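Local coordinates for protein transcriptional regulator, MarR family (Bacillus cereus, PDB 4XRF) that probably binds DNA and regulates transcription as a winged helix-turn-helix protein of the MarR family, at residues Ser62-Thr65 and Val66-Arg70; Arg70-Gln74 and Glu75-Arg79. All coordinates share one frame; numbering follows the deposited sequence. Where two conformers were deposited one is given.

Contact 1: Ser62-Thr65 and Val66-Arg70; sequences SAIT and VMIDR
M67 reaches back one helical turn to A63 and I64. CB lies 3.4 Å from I64 O; CG stays about as far from A63 O as CB does, at 4.1 Å; SD passes I64 CD1. A bend at chi3 (-92°) turns CE back over the previous turn, where it sits 3.3 Å from A63 O and 4.0 Å from I64 CD1. A63 O, against which the methyl rests, also accepts a weak backbone bond from M67 N at 3.4 Å. The next two rungs are firmer: I68 N meets I64 O at 2.8 Å with an N-H...O angle of 171°, and D69 N donates to T65 O. Beside the first of these, I68 CD1 packs obliquely on I64 CG2 at 3.7 Å. T65 and D69 run side by side in the same direction, T65 CG2 and D69 OD2 being 4.1 Å apart.

The inner row faces the neighbouring helices: I64 and M67 touch I38 of helix 33-45, while I64 and I68 touch L53 of helix 50-57. By its place in the MarR-type winged helix-turn-helix, helix 61-73 is probably the recognition helix. Its two faces differ chemically: isoleucine and methionine side chains fix it against the domain core, whereas T65 and V66 are exposed, consistent with a surface offered to DNA, and the D69 carboxylate is engaged by R79.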
ATOM      1  N   SER A  62      -1.773  -0.535 -24.580  1.00 50.12           N
ATOM      2  CA  SER A  62      -2.416   0.516 -23.777  1.00 51.29           C
ATOM      3  C   SER A  62      -1.789   0.715 -22.398  1.00 50.22           C
ATOM      4  O   SER A  62      -1.827   1.819 -21.851  1.00 51.06           O
ATOM      5  CB  SER A  62      -3.910   0.209 -23.601  1.00 54.15           C
ATOM      6  OG  SER A  62      -4.116  -0.606 -22.450  1.00 54.46           O
ATOM      7  N   ALA A  63      -1.235  -0.356 -21.830  1.00 48.91           N
ATOM      8  CA  ALA A  63      -0.567  -0.284 -20.545  1.00 47.14           C
ATOM      9  C   ALA A  63       0.793   0.393 -20.700  1.00 45.37           C
ATOM     10  O   ALA A  63       1.199   1.194 -19.860  1.00 44.18           O
ATOM     11  CB  ALA A  63      -0.420  -1.673 -19.943  1.00 47.57           C
ATOM     12  N   ILE A  64       1.489   0.090 -21.791  1.00 44.77           N
ATOM     13  CA  ILE A  64       2.799   0.695 -22.023  1.00 43.86           C
ATOM     14  C   ILE A  64       2.655   2.194 -22.320  1.00 42.83           C
ATOM     15  O   ILE A  64       3.508   2.997 -21.918  1.00 42.11           O
ATOM     16  CB  ILE A  64       3.601  -0.066 -23.108  1.00 44.48           C
ATOM     17  CG1 ILE A  64       5.059  -0.237 -22.697  1.00 44.94           C
ATOM     18  CG2 ILE A  64       3.566   0.644 -24.432  1.00 46.31           C
ATOM     19  CD1 ILE A  64       5.294  -1.225 -21.578  1.00 44.39           C
ATOM     20  N   THR A  65       1.545   2.564 -22.961  1.00 43.05           N
ATOM     21  CA  THR A  65       1.233   3.961 -23.284  1.00 43.41           C
ATOM     22  C   THR A  65       1.243   4.828 -22.026  1.00 42.82           C
ATOM     23  O   THR A  65       1.897   5.867 -22.005  1.00 42.87           O
ATOM     24  CB  THR A  65      -0.099   4.101 -24.047  1.00 44.67           C
ATOM     25  OG1 THR A  65       0.047   3.512 -25.339  1.00 45.74           O
ATOM     26  CG2 THR A  65      -0.490   5.578 -24.248  1.00 45.27           C
ATOM     27  N   VAL A  66       0.550   4.390 -20.979  1.00 42.87           N
ATOM     28  CA  VAL A  66       0.541   5.125 -19.701  1.00 42.83           C
ATOM     29  C   VAL A  66       1.945   5.232 -19.104  1.00 41.71           C
ATOM     30  O   VAL A  66       2.347   6.310 -18.651  1.00 42.13           O
ATOM     31  CB  VAL A  66      -0.472   4.535 -18.681  1.00 43.63           C
ATOM     32  CG1 VAL A  66      -0.556   5.397 -17.417  1.00 44.08           C
ATOM     33  CG2 VAL A  66      -1.856   4.437 -19.317  1.00 44.79           C
ATOM     34  N   MET A  67       2.691   4.125 -19.116  1.00 40.87           N
ATOM     35  CA  MET A  67       4.057   4.104 -18.572  1.00 39.73           C
ATOM     36  C   MET A  67       4.927   5.123 -19.285  1.00 37.76           C
ATOM     37  O   MET A  67       5.615   5.945 -18.660  1.00 36.70           O
ATOM     38  CB  MET A  67       4.680   2.703 -18.687  1.00 41.94           C
ATOM     39  CG  MET A  67       4.460   1.830 -17.459  1.00 47.82           C
ATOM     40  SD  MET A  67       4.872   0.063 -17.638  1.00 54.10           S
ATOM     41  CE  MET A  67       3.289  -0.611 -18.139  1.00 52.36           C
ATOM     42  N   ILE A  68       4.882   5.070 -20.605  1.00 36.36           N
ATOM     43  CA  ILE A  68       5.636   5.990 -21.430  1.00 36.11           C
ATOM     44  C   ILE A  68       5.222   7.458 -21.229  1.00 36.20           C
ATOM     45  O   ILE A  68       6.098   8.324 -21.131  1.00 35.91           O
ATOM     46  CB  ILE A  68       5.583   5.568 -22.918  1.00 36.68           C
ATOM     47  CG1 ILE A  68       6.380   4.261 -23.088  1.00 36.29           C
ATOM     48  CG2 ILE A  68       6.110   6.683 -23.806  1.00 36.91           C
ATOM     49  CD1 ILE A  68       5.913   3.454 -24.283  1.00 38.19           C
ATOM     50  N   ASP A  69       3.917   7.732 -21.142  1.00 36.32           N
ATOM     51  CA  ASP A  69       3.457   9.081 -20.773  1.00 37.34           C
ATOM     52  C   ASP A  69       4.145   9.578 -19.481  1.00 36.39           C
ATOM     53  O   ASP A  69       4.526  10.735 -19.392  1.00 36.76           O
ATOM     54  CB  ASP A  69       1.946   9.121 -20.540  1.00 38.87           C
ATOM     55  CG  ASP A  69       1.149   8.997 -21.800  1.00 40.92           C
ATOM     56  OD1 ASP A  69       1.712   9.180 -22.912  1.00 41.62           O
ATOM     57  OD2 ASP A  69      -0.072   8.719 -21.679  1.00 42.24           O
ATOM     58  N   ARG A  70       4.301   8.706 -18.486  1.00 35.34           N
ATOM     59  CA  ARG A  70       4.942   9.117 -17.217  1.00 35.26           C
ATOM     60  C   ARG A  70       6.449   9.373 -17.373  1.00 34.60           C
ATOM     61  O   ARG A  70       6.990  10.299 -16.761  1.00 35.14           O
ATOM     62  CB  ARG A  70       4.670   8.118 -16.075  1.00 35.24           C
ATOM     63  CG  ARG A  70       3.196   7.851 -15.779  1.00 36.61           C
ATOM     64  CD  ARG A  70       2.481   9.026 -15.130  1.00 38.47           C
ATOM     65  NE  ARG A  70       2.077  10.080 -16.067  1.00 40.01           N
ATOM     66  CZ  ARG A  70       0.983  10.054 -16.839  1.00 41.68           C
ATOM     67  NH1 ARG A  70       0.153   9.013 -16.812  1.00 42.26           N
ATOM     68  NH2 ARG A  70       0.715  11.071 -17.657  1.00 42.48           N
TER

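Contact 2: Arg70-Gln74 and Glu75-Arg79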
ATOM      1  N   ARG A  70       4.301   8.706 -18.486  1.00 35.34           N
ATOM      2  CA  ARG A  70       4.942   9.117 -17.217  1.00 35.26           C
ATOM      3  C   ARG A  70       6.449   9.373 -17.373  1.00 34.60           C
ATOM      4  O   ARG A  70       6.990  10.299 -16.761  1.00 35.14           O
ATOM      5  CB  ARG A  70       4.670   8.118 -16.075  1.00 35.24           C
ATOM      6  CG  ARG A  70       3.196   7.851 -15.779  1.00 36.61           C
ATOM      7  CD  ARG A  70       2.481   9.026 -15.130  1.00 38.47           C
ATOM      8  NE  ARG A  70       2.077  10.080 -16.067  1.00 40.01           N
ATOM      9  CZ  ARG A  70       0.983  10.054 -16.839  1.00 41.68           C
ATOM     10  NH1 ARG A  70       0.153   9.013 -16.812  1.00 42.26           N
ATOM     11  NH2 ARG A  70       0.715  11.071 -17.657  1.00 42.48           N
ATOM     12  N   LEU A  71       7.112   8.558 -18.193  1.00 33.54           N
ATOM     13  CA  LEU A  71       8.541   8.719 -18.484  1.00 33.38           C
ATOM     14  C   LEU A  71       8.802   9.980 -19.316  1.00 34.36           C
ATOM     15  O   LEU A  71       9.877  10.573 -19.211  1.00 34.66           O
ATOM     16  CB  LEU A  71       9.087   7.485 -19.216  1.00 32.77           C
ATOM     17  CG  LEU A  71       9.876   6.344 -18.539  1.00 32.34           C
ATOM     18  CD1 LEU A  71      10.071   6.485 -17.036  1.00 32.17           C
ATOM     19  CD2 LEU A  71       9.350   4.972 -18.924  1.00 31.66           C
ATOM     20  N   ILE A  72       7.823  10.365 -20.138  1.00 34.81           N
ATOM     21  CA  ILE A  72       7.829  11.647 -20.875  1.00 36.38           C
ATOM     22  C   ILE A  72       7.708  12.835 -19.902  1.00 37.73           C
ATOM     23  O   ILE A  72       8.511  13.763 -19.971  1.00 39.24           O
ATOM     24  CB  ILE A  72       6.747  11.677 -21.992  1.00 36.67           C
ATOM     25  CG1 ILE A  72       7.107  10.682 -23.097  1.00 36.14           C
ATOM     26  CG2 ILE A  72       6.560  13.085 -22.588  1.00 38.28           C
ATOM     27  CD1 ILE A  72       6.001  10.475 -24.127  1.00 36.55           C
ATOM     28  N   ASP A  73       6.757  12.784 -18.964  1.00 38.00           N
ATOM     29  CA  ASP A  73       6.685  13.786 -17.868  1.00 39.13           C
ATOM     30  C   ASP A  73       8.041  13.992 -17.158  1.00 39.08           C
ATOM     31  O   ASP A  73       8.430  15.132 -16.896  1.00 40.10           O
ATOM     32  CB  ASP A  73       5.636  13.414 -16.807  1.00 39.50           C
ATOM     33  CG  ASP A  73       4.219  13.368 -17.347  1.00 40.99           C
ATOM     34  OD1 ASP A  73       3.905  14.075 -18.340  1.00 42.90           O
ATOM     35  OD2 ASP A  73       3.403  12.596 -16.788  1.00 40.88           O
ATOM     36  N   GLN A  74       8.746  12.895 -16.845  1.00 37.60           N
ATOM     37  CA  GLN A  74      10.082  12.993 -16.219  1.00 37.71           C
ATOM     38  C   GLN A  74      11.167  13.326 -17.247  1.00 38.63           C
ATOM     39  O   GLN A  74      12.325  13.508 -16.876  1.00 39.38           O
ATOM     40  CB  GLN A  74      10.470  11.698 -15.476  1.00 36.11           C
ATOM     41  CG  GLN A  74       9.619  11.326 -14.274  1.00 35.49           C
ATOM     42  CD  GLN A  74      10.375  10.442 -13.294  1.00 35.02           C
ATOM     43  OE1 GLN A  74      11.501  10.762 -12.886  1.00 35.65           O
ATOM     44  NE2 GLN A  74       9.759   9.333 -12.896  1.00 34.04           N
ATOM     45  N   GLU A  75      10.801  13.359 -18.531  1.00 39.19           N
ATOM     46  CA  GLU A  75      11.702  13.762 -19.626  1.00 40.49           C
ATOM     47  C   GLU A  75      12.802  12.728 -19.864  1.00 39.34           C
ATOM     48  O   GLU A  75      13.918  13.069 -20.272  1.00 40.41           O
ATOM     49  CB  GLU A  75      12.321  15.143 -19.337  1.00 43.48           C
ATOM     50  CG  GLU A  75      11.428  16.316 -19.715  1.00 46.41           C
ATOM     51  CD  GLU A  75      11.839  17.613 -19.038  1.00 49.47           C
ATOM     52  OE1 GLU A  75      12.974  17.705 -18.515  1.00 51.30           O
ATOM     53  OE2 GLU A  75      11.018  18.554 -19.018  1.00 51.33           O
ATOM     54  N   LEU A  76      12.494  11.467 -19.592  1.00 36.99           N
ATOM     55  CA  LEU A  76      13.515  10.429 -19.643  1.00 36.24           C
ATOM     56  C   LEU A  76      13.544   9.703 -20.989  1.00 36.06           C
ATOM     57  O   LEU A  76      14.554   9.101 -21.348  1.00 36.14           O
ATOM     58  CB  LEU A  76      13.364   9.445 -18.473  1.00 34.73           C
ATOM     59  CG  LEU A  76      13.433  10.042 -17.056  1.00 34.92           C
ATOM     60  CD1 LEU A  76      13.176   8.973 -15.993  1.00 33.83           C
ATOM     61  CD2 LEU A  76      14.775  10.734 -16.808  1.00 36.16           C
ATOM     62  N   VAL A  77      12.421   9.734 -21.697  1.00 36.03           N
ATOM     63  CA  VAL A  77      12.331   9.175 -23.049  1.00 36.71           C
ATOM     64  C   VAL A  77      11.648  10.179 -23.968  1.00 38.39           C
ATOM     65  O   VAL A  77      11.007  11.113 -23.485  1.00 38.39           O
ATOM     66  CB  VAL A  77      11.536   7.838 -23.093  1.00 35.30           C
ATOM     67  CG1 VAL A  77      12.147   6.788 -22.162  1.00 34.23           C
ATOM     68  CG2 VAL A  77      10.058   8.051 -22.777  1.00 34.69           C
ATOM     69  N   GLU A  78      11.808   9.986 -25.279  1.00 40.14           N
ATOM     70  CA  GLU A  78      11.032  10.712 -26.265  0.50 41.70           C
ATOM     71  C   GLU A  78      10.225   9.715 -27.107  1.00 41.84           C
ATOM     72  O   GLU A  78      10.707   8.620 -27.433  1.00 41.25           O
ATOM     73  CB  GLU A  78      11.955  11.567 -27.137  0.50 43.66           C
ATOM     74  CG  GLU A  78      11.309  12.820 -27.708  0.50 45.14           C
ATOM     75  CD  GLU A  78      12.229  14.026 -27.611  0.50 46.69           C
ATOM     76  OE1 GLU A  78      12.448  14.523 -26.488  0.50 46.32           O
ATOM     77  OE2 GLU A  78      12.737  14.477 -28.655  0.50 48.42           O
ATOM     78  N   ARG A  79       8.987  10.086 -27.419  1.00 42.83           N
ATOM     79  CA  ARG A  79       8.123   9.308 -28.280  1.00 43.99           C
ATOM     80  C   ARG A  79       7.975  10.083 -29.580  1.00 46.45           C
ATOM     81  O   ARG A  79       7.838  11.305 -29.576  1.00 47.23           O
ATOM     82  CB  ARG A  79       6.746   9.109 -27.646  1.00 43.98           C
ATOM     83  CG  ARG A  79       5.705   8.474 -28.568  1.00 45.68           C
ATOM     84  CD  ARG A  79       4.544   7.923 -27.750  1.00 46.47           C
ATOM     85  NE  ARG A  79       3.911   8.972 -26.952  1.00 47.92           N
ATOM     86  CZ  ARG A  79       3.237   8.779 -25.825  1.00 47.44           C
ATOM     87  NH1 ARG A  79       3.102   7.560 -25.296  1.00 46.32           N
ATOM     88  NH2 ARG A  79       2.699   9.827 -25.218  1.00 48.30           N
TER
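I72 has CG1 anti to its carbonyl carbon (chi1 -68°) and an extended chi2 of 171°, which carries CD1 to R79; the arginine starts with CG anti to the backbone N (172°) and bends at chi3, bringing its guanidinium round to meet that methyl. CD1 lies over one face, nearer its margin than its centre, 3.5 Å from R79 NH2, and the two side chains cross at about a right angle. Nearer the backbone, V77 CG2 touches both L71 CB, at 3.7 Å, and I72 CG1, at 4.0 Å. The L76 side chain crosses that of L71 at about a right angle, L76 CD1 to L71 CD1 at 4.1 Å, and L76 CG rests 3.7 Å from Q74 CB.

The chain reverses through a Schellman motif in which E75 has positive phi. L76 N reaches L71 O at 2.8 Å in a nearly straight bond, while E75 N contacts I72 O at 2.7 Å from well above the carbonyl plane. R70 grips D73 side-on: NE and NH2 both donate to OD2, with NE to OD2 at 2.9 Å, and OD2 lies in the guanidinium plane.

The buried Q74 amide is held by R100 and G30 of its own chain and by Q27 of the second subunit, while V77 packs on L39 and L42 of helix 33-45. The turn therefore joins helix 61-73 to the first long strand of the wing. Its chemistry divides the work: main-chain bonds close the helix end, apolar branches bury the exit, and the I72 methyl lies over one face of a guanidinium whose charge is paired with D69.

From the N-terminal side, contact 1 (62-65 with 66-70) comes first and closes no loop beyond successive turns of helix 61-73. Contact 2 (70-74 with 75-79) follows directly, sharing R70, and turns the chain out of that helix into strand 77-81. The two are consecutive, neither nested nor crossed, with centres about 10 Å apart. The R79 side chain nevertheless reaches back to the helix: the salt bridge from R79 NH2 to D69 OD1, at 2.6 Å, joins contact 2 to contact 1, and R79 NH1 packs on I68 CG2. Together they tie the probable recognition helix to the wing sheet, with helix 33-45 touched by side chains of both.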